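Side-chain contacts in esterase (Alcaligenes sp., PDB 1QLW), which probably hydrolyses carboxylic esters as a bacterial member of the alpha/beta hydrolase fold, and assembles as a dimer of identical chains: residues 101-104 and 108-111; 63-68 and 90-95; 173-178 and 205-210. All blocks are in the same frame, centred on the assembly; numbering follows the deposited sequence. Where two conformers were deposited one is given.

Contact 1 (101-104 and 108-111); sequences VIDQ and GRSA
Asp-103 and Gly-108 are the point of closest backbone approach, with CA atoms 5.6 Å apart, where the chain leaves strand 99-103, makes a three-residue excursion and returns beside it at Gly-108, whose positive phi favours glycine. Two hydrogen bonds then join the segments, one made by the Asp-103 side chain and one by its carbonyl. The carboxylate oxygen OD2 of Asp-103 accepts from the backbone N of Arg-109 at 2.8 Å, and the N-H...O angle of 176° makes this bond almost straight. It reaches OD2 from the anti side, somewhat out of the carboxylate plane, and the same oxygen lies close against CA of Gly-108, at 3.4 Å. The CG of Asp-103 is placed beside its own backbone N (chi1 -74°), which turns the carboxylate toward the returning loop. Ser-110 provides the second bond: its OG donates to O of Asp-103 at 2.8 Å, approaching from above the carbonyl plane, 56° out of it. Here OG also lies 3.6 Å from CB of Asp-103, while CB of Ser-110 sits only 3.1 Å from O of Gln-104, a tight fit against the next carbonyl. Arg-109 takes part through its backbone N and CB, the latter 3.6 Å from OD2 of Asp-103; beyond CG its chain is extended and carries the guanidinium away.

Across the dimer interface, that guanidinium meets OD1 of Asp-103 of the second subunit in a salt bridge, and the reciprocal pair is made in return; each Asp-103 thus serves both its own loop and the interface. Within the chain, Gly-75 N also bonds OD1, and Tyr-51 N of strand 43-57 bonds Ser-110 OG. The loop is thereby fastened to strand 99-103 beside its antiparallel neighbour 43-57, ahead of helix 115-121.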
ATOM      1  N   VAL A 101      -0.537   5.315   9.632  1.00 11.15           N
ATOM      2  CA  VAL A 101       0.515   5.289   8.610  1.00 11.43           C
ATOM      3  C   VAL A 101      -0.161   5.467   7.260  1.00 11.02           C
ATOM      4  O   VAL A 101      -0.978   4.625   6.855  1.00 11.84           O
ATOM      5  CB  VAL A 101       1.333   3.995   8.658  1.00 12.24           C
ATOM      6  CG1 VAL A 101       2.374   3.990   7.538  1.00 13.59           C
ATOM      7  CG2 VAL A 101       2.016   3.794  10.009  1.00 14.35           C
ATOM      8  N   ILE A 102       0.181   6.547   6.569  1.00 11.15           N
ATOM      9  CA  ILE A 102      -0.485   6.894   5.323  1.00 11.42           C
ATOM     10  C   ILE A 102       0.313   6.473   4.099  1.00 10.88           C
ATOM     11  O   ILE A 102       1.522   6.250   4.157  1.00 12.02           O
ATOM     12  CB  ILE A 102      -0.807   8.405   5.250  1.00 13.03           C
ATOM     13  CG1 ILE A 102       0.424   9.279   5.050  1.00 16.94           C
ATOM     14  CG2 ILE A 102      -1.578   8.830   6.495  1.00 16.53           C
ATOM     15  CD1 ILE A 102       0.364  10.375   4.064  1.00 20.41           C
ATOM     16  N   ASP A 103      -0.410   6.383   2.970  1.00 10.72           N
ATOM     17  CA  ASP A 103       0.214   6.545   1.660  1.00 10.59           C
ATOM     18  C   ASP A 103      -0.258   7.913   1.144  1.00 10.24           C
ATOM     19  O   ASP A 103      -1.453   8.193   1.139  1.00 11.08           O
ATOM     20  CB  ASP A 103      -0.142   5.470   0.640  1.00 10.91           C
ATOM     21  CG  ASP A 103       0.552   4.142   0.908  1.00 10.71           C
ATOM     22  OD1 ASP A 103       1.553   4.125   1.674  1.00 12.25           O
ATOM     23  OD2 ASP A 103       0.158   3.128   0.279  1.00 12.00           O
ATOM     24  N   GLN A 104       0.707   8.745   0.741  1.00 10.91           N
ATOM     25  CA  GLN A 104       0.355  10.052   0.207  1.00 11.00           C
ATOM     26  C   GLN A 104      -0.662   9.936  -0.922  1.00 10.71           C
ATOM     27  O   GLN A 104      -0.690   8.937  -1.648  1.00 11.21           O
ATOM     28  CB  GLN A 104       1.566  10.750  -0.395  1.00 11.00           C
ATOM     29  CG  GLN A 104       2.531  11.401   0.577  1.00 11.19           C
ATOM     30  CD  GLN A 104       3.568  12.230  -0.146  1.00 10.57           C
ATOM     31  OE1 GLN A 104       3.232  12.953  -1.101  1.00 11.62           O
ATOM     32  NE2 GLN A 104       4.820  12.143   0.263  1.00 11.24           N
ATOM     33  N   GLY A 108       1.298   4.716  -3.769  1.00 11.17           N
ATOM     34  CA  GLY A 108       0.932   3.505  -3.047  1.00 11.74           C
ATOM     35  C   GLY A 108      -0.529   3.153  -3.274  1.00 10.98           C
ATOM     36  O   GLY A 108      -1.006   3.076  -4.424  1.00 11.54           O
ATOM     37  N   ARG A 109      -1.227   2.897  -2.173  1.00 10.61           N
ATOM     38  CA  ARG A 109      -2.633   2.508  -2.236  1.00 10.84           C
ATOM     39  C   ARG A 109      -3.612   3.650  -2.472  1.00 10.83           C
ATOM     40  O   ARG A 109      -4.817   3.397  -2.525  1.00 12.14           O
ATOM     41  CB  ARG A 109      -2.951   1.718  -0.973  1.00 11.55           C
ATOM     42  CG  ARG A 109      -2.193   0.411  -0.906  1.00 12.05           C
ATOM     43  CD  ARG A 109      -2.444  -0.348   0.366  1.00 13.01           C
ATOM     44  NE  ARG A 109      -1.870  -1.692   0.260  1.00 12.40           N
ATOM     45  CZ  ARG A 109      -2.079  -2.648   1.150  1.00 12.47           C
ATOM     46  NH1 ARG A 109      -2.667  -2.380   2.315  1.00 13.93           N
ATOM     47  NH2 ARG A 109      -1.736  -3.900   0.864  1.00 12.73           N
ATOM     48  N   SER A 110      -3.109   4.874  -2.621  1.00 10.74           N
ATOM     49  CA  SER A 110      -3.894   6.083  -2.866  1.00 10.85           C
ATOM     50  C   SER A 110      -3.942   6.393  -4.355  1.00 10.81           C
ATOM     51  O   SER A 110      -2.906   6.641  -4.982  1.00 11.87           O
ATOM     52  CB  SER A 110      -3.252   7.244  -2.121  1.00 10.98           C
ATOM     53  OG  SER A 110      -3.161   6.979  -0.746  1.00 11.31           O
ATOM     54  N   ALA A 111      -5.140   6.372  -4.947  1.00 11.76           N
ATOM     55  CA  ALA A 111      -5.286   6.376  -6.391  1.00 11.96           C
ATOM     56  C   ALA A 111      -4.741   7.611  -7.091  1.00 11.77           C
ATOM     57  O   ALA A 111      -4.958   8.747  -6.673  1.00 13.67           O
ATOM     58  CB  ALA A 111      -6.771   6.294  -6.747  1.00 12.58           C
TER

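Contact 2 (63-68 and 90-95); sequences YPITLI and EYFLRK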
ATOM      1  N   TYR A  63      -2.478  11.139  22.287  1.00 15.30           N
ATOM      2  CA  TYR A  63      -2.304  11.615  20.932  1.00 15.62           C
ATOM      3  C   TYR A  63      -1.654  10.576  20.042  1.00 14.34           C
ATOM      4  O   TYR A  63      -0.526  10.155  20.297  1.00 15.92           O
ATOM      5  CB  TYR A  63      -1.442  12.890  20.933  1.00 16.87           C
ATOM      6  CG  TYR A  63      -2.042  14.001  21.772  1.00 18.84           C
ATOM      7  CD1 TYR A  63      -3.258  14.587  21.431  1.00 21.82           C
ATOM      8  CD2 TYR A  63      -1.463  14.355  22.974  1.00 21.23           C
ATOM      9  CE1 TYR A  63      -3.824  15.585  22.216  1.00 25.44           C
ATOM     10  CE2 TYR A  63      -2.000  15.355  23.773  1.00 25.10           C
ATOM     11  CZ  TYR A  63      -3.173  15.954  23.367  1.00 25.75           C
ATOM     12  OH  TYR A  63      -3.715  16.927  24.175  1.00 31.09           O
ATOM     13  N   PRO A  64      -2.350  10.114  19.013  1.00 13.77           N
ATOM     14  CA  PRO A  64      -1.732   9.224  18.040  1.00 12.94           C
ATOM     15  C   PRO A  64      -0.630   9.922  17.258  1.00 13.06           C
ATOM     16  O   PRO A  64      -0.655  11.142  17.111  1.00 16.40           O
ATOM     17  CB  PRO A  64      -2.872   8.895  17.071  1.00 14.38           C
ATOM     18  CG  PRO A  64      -4.109   9.071  17.895  1.00 15.58           C
ATOM     19  CD  PRO A  64      -3.775  10.319  18.703  1.00 15.01           C
ATOM     20  N   ILE A  65       0.276   9.151  16.686  1.00 12.14           N
ATOM     21  CA  ILE A  65       1.289   9.644  15.776  1.00 12.31           C
ATOM     22  C   ILE A  65       0.882   9.253  14.356  1.00 11.52           C
ATOM     23  O   ILE A  65       0.596   8.088  14.086  1.00 12.84           O
ATOM     24  CB  ILE A  65       2.686   9.112  16.124  1.00 13.08           C
ATOM     25  CG1 ILE A  65       3.084   9.500  17.556  1.00 14.02           C
ATOM     26  CG2 ILE A  65       3.712   9.603  15.108  1.00 13.85           C
ATOM     27  CD1 ILE A  65       4.329   8.828  18.089  1.00 15.65           C
ATOM     28  N   THR A  66       0.850  10.250  13.478  1.00 11.91           N
ATOM     29  CA  THR A  66       0.600  10.036  12.054  1.00 11.84           C
ATOM     30  C   THR A  66       1.947  10.087  11.340  1.00 10.98           C
ATOM     31  O   THR A  66       2.651  11.103  11.425  1.00 12.86           O
ATOM     32  CB  THR A  66      -0.371  11.096  11.525  1.00 12.84           C
ATOM     33  OG1 THR A  66      -1.639  10.971  12.180  1.00 13.59           O
ATOM     34  CG2 THR A  66      -0.590  10.948  10.033  1.00 13.21           C
ATOM     35  N   LEU A  67       2.307   9.019  10.651  1.00 10.92           N
ATOM     36  CA  LEU A  67       3.586   8.862   9.965  1.00 11.18           C
ATOM     37  C   LEU A  67       3.419   9.081   8.472  1.00 11.41           C
ATOM     38  O   LEU A  67       2.588   8.419   7.847  1.00 10.76           O
ATOM     39  CB  LEU A  67       4.196   7.481  10.230  1.00 12.54           C
ATOM     40  CG  LEU A  67       4.512   7.138  11.684  1.00 13.59           C
ATOM     41  CD1 LEU A  67       4.934   5.668  11.798  0.52 14.43           C
ATOM     42  CD2 LEU A  67       5.619   8.027  12.217  0.49 14.79           C
ATOM     43  N   ILE A  68       4.200  10.010   7.925  1.00 10.80           N
ATOM     44  CA  ILE A  68       4.018  10.543   6.585  1.00 10.91           C
ATOM     45  C   ILE A  68       5.305  10.403   5.782  1.00 10.37           C
ATOM     46  O   ILE A  68       6.275  11.149   6.014  1.00 11.30           O
ATOM     47  CB  ILE A  68       3.594  12.025   6.676  1.00 11.17           C
ATOM     48  CG1 ILE A  68       2.415  12.259   7.639  1.00 13.20           C
ATOM     49  CG2 ILE A  68       3.297  12.588   5.293  1.00 12.70           C
ATOM     50  CD1 ILE A  68       2.391  13.663   8.200  1.00 14.69           C
ATOM     51  N   GLU A  90       5.987  -0.228  14.385  1.00 15.29           N
ATOM     52  CA  GLU A  90       5.856  -1.228  15.429  1.00 15.16           C
ATOM     53  C   GLU A  90       6.437  -0.733  16.742  1.00 14.24           C
ATOM     54  O   GLU A  90       5.868  -0.965  17.813  1.00 14.77           O
ATOM     55  CB  GLU A  90       6.569  -2.515  15.006  1.00 16.44           C
ATOM     56  CG  GLU A  90       6.475  -3.594  16.068  1.00 17.84           C
ATOM     57  CD  GLU A  90       7.070  -4.928  15.731  1.00 18.92           C
ATOM     58  OE1 GLU A  90       7.481  -5.145  14.576  1.00 21.12           O
ATOM     59  OE2 GLU A  90       7.141  -5.784  16.648  1.00 21.22           O
ATOM     60  N   TYR A  91       7.572  -0.051  16.697  1.00 14.08           N
ATOM     61  CA  TYR A  91       8.195   0.433  17.927  1.00 14.48           C
ATOM     62  C   TYR A  91       7.286   1.426  18.636  1.00 13.70           C
ATOM     63  O   TYR A  91       7.091   1.363  19.856  1.00 14.32           O
ATOM     64  CB  TYR A  91       9.551   1.056  17.636  1.00 15.01           C
ATOM     65  CG  TYR A  91      10.342   1.354  18.878  1.00 15.77           C
ATOM     66  CD1 TYR A  91      10.767   0.328  19.701  1.00 17.24           C
ATOM     67  CD2 TYR A  91      10.735   2.636  19.197  1.00 16.56           C
ATOM     68  CE1 TYR A  91      11.569   0.581  20.800  1.00 18.57           C
ATOM     69  CE2 TYR A  91      11.526   2.919  20.287  1.00 17.82           C
ATOM     70  CZ  TYR A  91      11.958   1.877  21.085  1.00 18.11           C
ATOM     71  OH  TYR A  91      12.775   2.098  22.170  1.00 21.73           O
ATOM     72  N   PHE A  92       6.692   2.351  17.872  1.00 13.62           N
ATOM     73  CA  PHE A  92       5.802   3.339  18.468  1.00 13.18           C
ATOM     74  C   PHE A  92       4.606   2.653  19.120  1.00 12.80           C
ATOM     75  O   PHE A  92       4.196   3.034  20.225  1.00 13.76           O
ATOM     76  CB  PHE A  92       5.338   4.350  17.420  1.00 13.45           C
ATOM     77  CG  PHE A  92       6.387   5.311  16.939  1.00 13.82           C
ATOM     78  CD1 PHE A  92       7.700   5.317  17.361  1.00 16.93           C
ATOM     79  CD2 PHE A  92       6.039   6.267  16.007  1.00 16.15           C
ATOM     80  CE1 PHE A  92       8.619   6.221  16.881  1.00 17.98           C
ATOM     81  CE2 PHE A  92       6.950   7.193  15.521  1.00 17.62           C
ATOM     82  CZ  PHE A  92       8.252   7.169  15.965  1.00 16.61           C
ATOM     83  N   LEU A  93       4.051   1.635  18.460  1.00 12.87           N
ATOM     84  CA  LEU A  93       2.941   0.871  19.042  1.00 13.66           C
ATOM     85  C   LEU A  93       3.360   0.234  20.360  1.00 13.86           C
ATOM     86  O   LEU A  93       2.628   0.274  21.357  1.00 14.65           O
ATOM     87  CB  LEU A  93       2.504  -0.233  18.078  1.00 14.46           C
ATOM     88  CG  LEU A  93       1.875   0.258  16.796  1.00 17.14           C
ATOM     89  CD1 LEU A  93       1.727  -0.874  15.807  1.00 18.35           C
ATOM     90  CD2 LEU A  93       0.520   0.878  17.087  1.00 17.61           C
ATOM     91  N   ARG A  94       4.557  -0.358  20.397  1.00 14.12           N
ATOM     92  CA  ARG A  94       5.086  -1.008  21.592  1.00 14.89           C
ATOM     93  C   ARG A  94       5.354  -0.009  22.706  1.00 15.01           C
ATOM     94  O   ARG A  94       5.296  -0.352  23.888  1.00 16.93           O
ATOM     95  CB  ARG A  94       6.335  -1.816  21.249  1.00 15.95           C
ATOM     96  CG  ARG A  94       6.008  -3.061  20.444  1.00 17.05           C
ATOM     97  CD  ARG A  94       7.267  -3.834  20.085  1.00 18.02           C
ATOM     98  NE  ARG A  94       6.951  -5.056  19.348  1.00 18.94           N
ATOM     99  CZ  ARG A  94       6.654  -6.218  19.914  1.00 18.63           C
ATOM    100  NH1 ARG A  94       6.616  -6.361  21.231  1.00 20.40           N
ATOM    101  NH2 ARG A  94       6.351  -7.237  19.127  1.00 20.90           N
ATOM    102  N   LYS A  95       5.603   1.250  22.353  1.00 14.37           N
ATOM    103  CA  LYS A  95       5.784   2.336  23.293  1.00 15.37           C
ATOM    104  C   LYS A  95       4.463   2.957  23.716  1.00 15.15           C
ATOM    105  O   LYS A  95       4.471   3.895  24.533  1.00 17.98           O
ATOM    106  CB  LYS A  95       6.763   3.355  22.708  1.00 16.76           C
ATOM    107  CG  LYS A  95       8.180   2.809  22.611  1.00 18.89           C
ATOM    108  CD  LYS A  95       8.832   2.703  23.972  1.00 25.18           C
ATOM    109  CE  LYS A  95      10.328   2.521  23.913  1.00 29.35           C
ATOM    110  NZ  LYS A  95      10.963   2.802  25.228  1.00 32.62           N
TER
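Phe-92 meets Ile-65 and Leu-67 with one side of its ring, the CD2-CE2 bond, and these two apolar pairs make up the whole contact. CD1 of Ile-65 lies 3.7 Å from CD2 of Phe-92, and CD2 of Leu-67, in one of its two conformers, is equally 3.7 Å from CE2 of Phe-92. Both methyls approach the ring obliquely. Ile-65 uses a second branch as well, since its CG2 stands 4.1 Å from CE2 of Phe-92; the CG1 arm lies beside the backbone N (chi1 -58°) while CG2 is anti to that N, and in this setting both arms reach the CD2-CE2 side of the ring. The long axes of the Ile-65 and Phe-92 side chains cross at about a right angle. Neighbouring backbones stay well separated: the nearest CA atoms, those of Ile-65 and Phe-92, are 8.2 Å apart, a gap bridged by side chains alone.

In the next shell, the Phe-92 ring meets that of Trp-88 and touches Thr-99 of strand 99-103 and Leu-314 of helix 306-319, while Ile-65 and Leu-67 both rest on Leu-203 of strand 200-205. The helical segment is tied along its other side by a salt bridge one turn long: Arg-94 grips the single oxygen OE2 of Glu-90 side-on, with NE at 2.8 Å and NH2 at 3.0 Å from it, and the oxygen lies nearly in the guanidinium plane.

Strand 65-68, helix 88-94 and strand 99-103 form a beta-alpha-beta crossover joining two parallel neighbouring strands; here Ile-65 and Leu-67 of the strand and Phe-92 of the connecting helix seat that helix on the sheet, as expected for an alpha/beta hydrolase fold.

Contact 3 (173-178 and 205-210); sequences VPDWLG and HSQSGI. With SO4 (sulfate ion), chain D.
Asp-175 and Gln-207 form a polar, partly buried contact between two loops, one following helix 165-171 and the other running from strand 200-205 to helix 211-218. Its central bond runs from NE2 of Gln-207 to OD2 of Asp-175, 2.9 Å long with an N-H...O angle of 161°. The nitrogen reaches OD2 on its syn side, tilted out of the carboxylate plane. An extended chain, CG anti to the backbone N (chi1 172°), brings the Gln-207 amide across from the other loop, with OD2 near its plane and that plane 87° from the carboxylate's. Leu-177 flanks it: CD2 lies 3.7 Å from NE2 of Gln-207, and CD1 is 3.8 Å from CD of Gln-207.

The carboxylate is held from several sides. Within its own loop OD1 of Asp-175 accepts from N of Leu-177 at 2.9 Å, an Asx turn; OD1 also makes a salt bridge with Arg-107, and OD2 takes a further bond from Cys-72 N. The amide oxygen of Gln-207 is bonded by Gln-104 and Arg-107.

Next to Gln-207, OG of Ser-206 donates to O2 of a sulfate at 2.8 Å, an ion probably from the crystallisation liquor and also bonded by Arg-265. A sharp turn after strand 200-205, with this serine at positive phi and a 3-10 turn leading toward helix 211-218, is consistent with the nucleophile elbow of an alpha/beta hydrolase.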
ATOM      1  N   VAL A 173       9.390   3.444  -5.341  1.00 11.14           N
ATOM      2  CA  VAL A 173       8.323   3.490  -6.338  1.00 11.09           C
ATOM      3  C   VAL A 173       8.356   4.797  -7.103  1.00 11.05           C
ATOM      4  O   VAL A 173       8.869   5.811  -6.606  1.00 11.70           O
ATOM      5  CB  VAL A 173       6.938   3.332  -5.656  1.00 11.38           C
ATOM      6  CG1 VAL A 173       6.795   2.012  -4.904  1.00 12.18           C
ATOM      7  CG2 VAL A 173       6.628   4.486  -4.712  1.00 12.01           C
ATOM      8  N   PRO A 174       7.726   4.844  -8.279  1.00 11.59           N
ATOM      9  CA  PRO A 174       7.554   6.112  -8.987  1.00 11.64           C
ATOM     10  C   PRO A 174       6.749   7.112  -8.184  1.00 11.01           C
ATOM     11  O   PRO A 174       5.855   6.768  -7.414  1.00 11.79           O
ATOM     12  CB  PRO A 174       6.821   5.715 -10.268  1.00 13.30           C
ATOM     13  CG  PRO A 174       7.226   4.301 -10.484  1.00 13.86           C
ATOM     14  CD  PRO A 174       7.286   3.688  -9.102  1.00 12.04           C
ATOM     15  N   ASP A 175       7.050   8.371  -8.449  1.00 11.37           N
ATOM     16  CA  ASP A 175       6.504   9.500  -7.708  1.00 11.64           C
ATOM     17  C   ASP A 175       5.748  10.420  -8.644  1.00 11.37           C
ATOM     18  O   ASP A 175       6.296  10.872  -9.652  1.00 12.81           O
ATOM     19  CB  ASP A 175       7.662  10.206  -7.005  1.00 12.49           C
ATOM     20  CG  ASP A 175       7.219  11.102  -5.891  1.00 12.42           C
ATOM     21  OD1 ASP A 175       6.187  11.776  -6.053  1.00 13.04           O
ATOM     22  OD2 ASP A 175       7.928  11.137  -4.854  1.00 13.15           O
ATOM     23  N   TRP A 176       4.475  10.675  -8.310  1.00 12.02           N
ATOM     24  CA  TRP A 176       3.586  11.517  -9.086  1.00 12.40           C
ATOM     25  C   TRP A 176       3.477  12.921  -8.511  1.00 12.90           C
ATOM     26  O   TRP A 176       2.607  13.687  -9.000  1.00 15.58           O
ATOM     27  CB  TRP A 176       2.212  10.839  -9.131  1.00 13.68           C
ATOM     28  CG  TRP A 176       2.155   9.609  -9.978  1.00 14.28           C
ATOM     29  CD1 TRP A 176       2.887   8.463  -9.879  1.00 16.35           C
ATOM     30  CD2 TRP A 176       1.254   9.399 -11.073  1.00 14.38           C
ATOM     31  NE1 TRP A 176       2.533   7.577 -10.863  1.00 17.21           N
ATOM     32  CE2 TRP A 176       1.540   8.137 -11.616  1.00 16.34           C
ATOM     33  CE3 TRP A 176       0.252  10.185 -11.660  1.00 15.85           C
ATOM     34  CZ2 TRP A 176       0.819   7.616 -12.702  1.00 18.24           C
ATOM     35  CZ3 TRP A 176      -0.455   9.674 -12.747  1.00 17.32           C
ATOM     36  CH2 TRP A 176      -0.143   8.421 -13.235  1.00 17.57           C
ATOM     37  N   LEU A 177       4.342  13.350  -7.617  1.00 13.13           N
ATOM     38  CA  LEU A 177       4.245  14.666  -6.997  1.00 13.79           C
ATOM     39  C   LEU A 177       4.061  15.787  -8.013  1.00 14.04           C
ATOM     40  O   LEU A 177       3.226  16.693  -7.842  1.00 15.91           O
ATOM     41  CB  LEU A 177       5.542  14.962  -6.206  1.00 14.02           C
ATOM     42  CG  LEU A 177       5.482  16.224  -5.353  1.00 14.75           C
ATOM     43  CD1 LEU A 177       4.816  15.966  -4.028  1.00 17.02           C
ATOM     44  CD2 LEU A 177       6.870  16.825  -5.164  1.00 17.45           C
ATOM     45  N   GLY A 178       4.862  15.749  -9.078  1.00 14.92           N
ATOM     46  CA  GLY A 178       4.913  16.817 -10.046  1.00 18.37           C
ATOM     47  C   GLY A 178       3.688  16.943 -10.911  1.00 18.66           C
ATOM     48  O   GLY A 178       3.532  17.948 -11.615  1.00 21.06           O
ATOM     49  N   HIS A 205       8.737  13.394   6.582  1.00 12.74           N
ATOM     50  CA  HIS A 205      10.071  13.054   6.111  1.00 12.67           C
ATOM     51  C   HIS A 205      10.341  13.659   4.750  1.00 12.45           C
ATOM     52  O   HIS A 205       9.584  13.414   3.815  1.00 13.00           O
ATOM     53  CB  HIS A 205      10.183  11.512   5.998  1.00 13.72           C
ATOM     54  CG  HIS A 205      11.538  10.983   5.655  1.00 12.92           C
ATOM     55  ND1 HIS A 205      11.681   9.866   4.851  1.00 14.94           N
ATOM     56  CD2 HIS A 205      12.770  11.406   6.019  1.00 13.07           C
ATOM     57  CE1 HIS A 205      12.998   9.668   4.766  1.00 15.35           C
ATOM     58  NE2 HIS A 205      13.688  10.557   5.460  1.00 14.55           N
ATOM     59  N   SER A 206      11.428  14.412   4.590  1.00 14.71           N
ATOM     60  CA  SER A 206      11.926  14.768   3.262  1.00 16.06           C
ATOM     61  C   SER A 206      10.932  15.480   2.374  1.00 14.24           C
ATOM     62  O   SER A 206      10.556  16.588   2.767  1.00 14.18           O
ATOM     63  CB  SER A 206      12.509  13.495   2.639  1.00 19.86           C
ATOM     64  OG  SER A 206      13.503  13.854   1.688  1.00 24.73           O
ATOM     65  N   GLN A 207      10.480  14.946   1.241  1.00 12.93           N
ATOM     66  CA  GLN A 207       9.455  15.614   0.425  1.00 12.34           C
ATOM     67  C   GLN A 207       8.233  16.028   1.229  1.00 12.22           C
ATOM     68  O   GLN A 207       7.629  17.067   0.949  1.00 12.98           O
ATOM     69  CB  GLN A 207       9.019  14.603  -0.645  1.00 12.71           C
ATOM     70  CG  GLN A 207       7.825  15.010  -1.501  1.00 13.09           C
ATOM     71  CD  GLN A 207       7.438  13.785  -2.301  1.00 11.87           C
ATOM     72  OE1 GLN A 207       6.736  12.902  -1.783  1.00 12.70           O
ATOM     73  NE2 GLN A 207       7.926  13.657  -3.516  1.00 12.38           N
ATOM     74  N   SER A 208       7.803  15.206   2.183  1.00 12.10           N
ATOM     75  CA  SER A 208       6.630  15.552   2.985  1.00 11.99           C
ATOM     76  C   SER A 208       7.010  16.361   4.213  1.00 12.21           C
ATOM     77  O   SER A 208       6.115  16.718   4.993  1.00 12.62           O
ATOM     78  CB  SER A 208       5.831  14.331   3.422  1.00 11.81           C
ATOM     79  OG  SER A 208       6.621  13.564   4.320  1.00 12.51           O
ATOM     80  N   GLY A 209       8.284  16.692   4.379  1.00 12.61           N
ATOM     81  CA  GLY A 209       8.723  17.472   5.523  1.00 13.26           C
ATOM     82  C   GLY A 209       7.888  18.713   5.748  1.00 12.60           C
ATOM     83  O   GLY A 209       7.507  19.015   6.883  1.00 14.58           O
ATOM     84  N   ILE A 210       7.623  19.453   4.676  1.00 12.31           N
ATOM     85  CA  ILE A 210       6.864  20.697   4.766  1.00 12.32           C
ATOM     86  C   ILE A 210       5.374  20.483   4.983  1.00 11.91           C
ATOM     87  O   ILE A 210       4.673  21.384   5.444  1.00 13.27           O
ATOM     88  CB  ILE A 210       7.108  21.519   3.478  1.00 13.08           C
ATOM     89  CG1 ILE A 210       6.677  22.977   3.644  1.00 13.58           C
ATOM     90  CG2 ILE A 210       6.440  20.908   2.261  1.00 13.34           C
ATOM     91  CD1 ILE A 210       7.415  23.749   4.717  1.00 15.38           C
TER
HETATM   92  S   SO4 D 576      12.771  16.336  -1.303  1.00 24.25           S
HETATM   93  O1  SO4 D 576      13.870  16.740  -2.264  1.00 23.73           O
HETATM   94  O2  SO4 D 576      13.447  16.052   0.022  1.00 25.63           O
HETATM   95  O3  SO4 D 576      12.121  15.105  -1.847  1.00 24.13           O
HETATM   96  O4  SO4 D 576      11.827  17.463  -1.094  1.00 24.33           O

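In the fold
Along the chain the three contacts run in series: contact 2 closes before contact 1 opens, and contact 1 before contact 3. Contacts 1 and 2, with centres about 17 Å apart, belong to the same sheet, since strands 99-103 and 65-68 are parallel neighbours; Val-101 and Ile-102 pack on strand residues Thr-66 to Ile-68. Contact 3, centred about 12 Å from contact 1 and 21 Å from contact 2, lies where strand 200-205, the other neighbour of 65-68, leads into its turn. Gln-104 and Gln-207 probably link contacts 1 and 3. Both reach the second subunit, contact 3 through Val-173 and Pro-174, so the loop next to the probable nucleophile elbow also borders the interface.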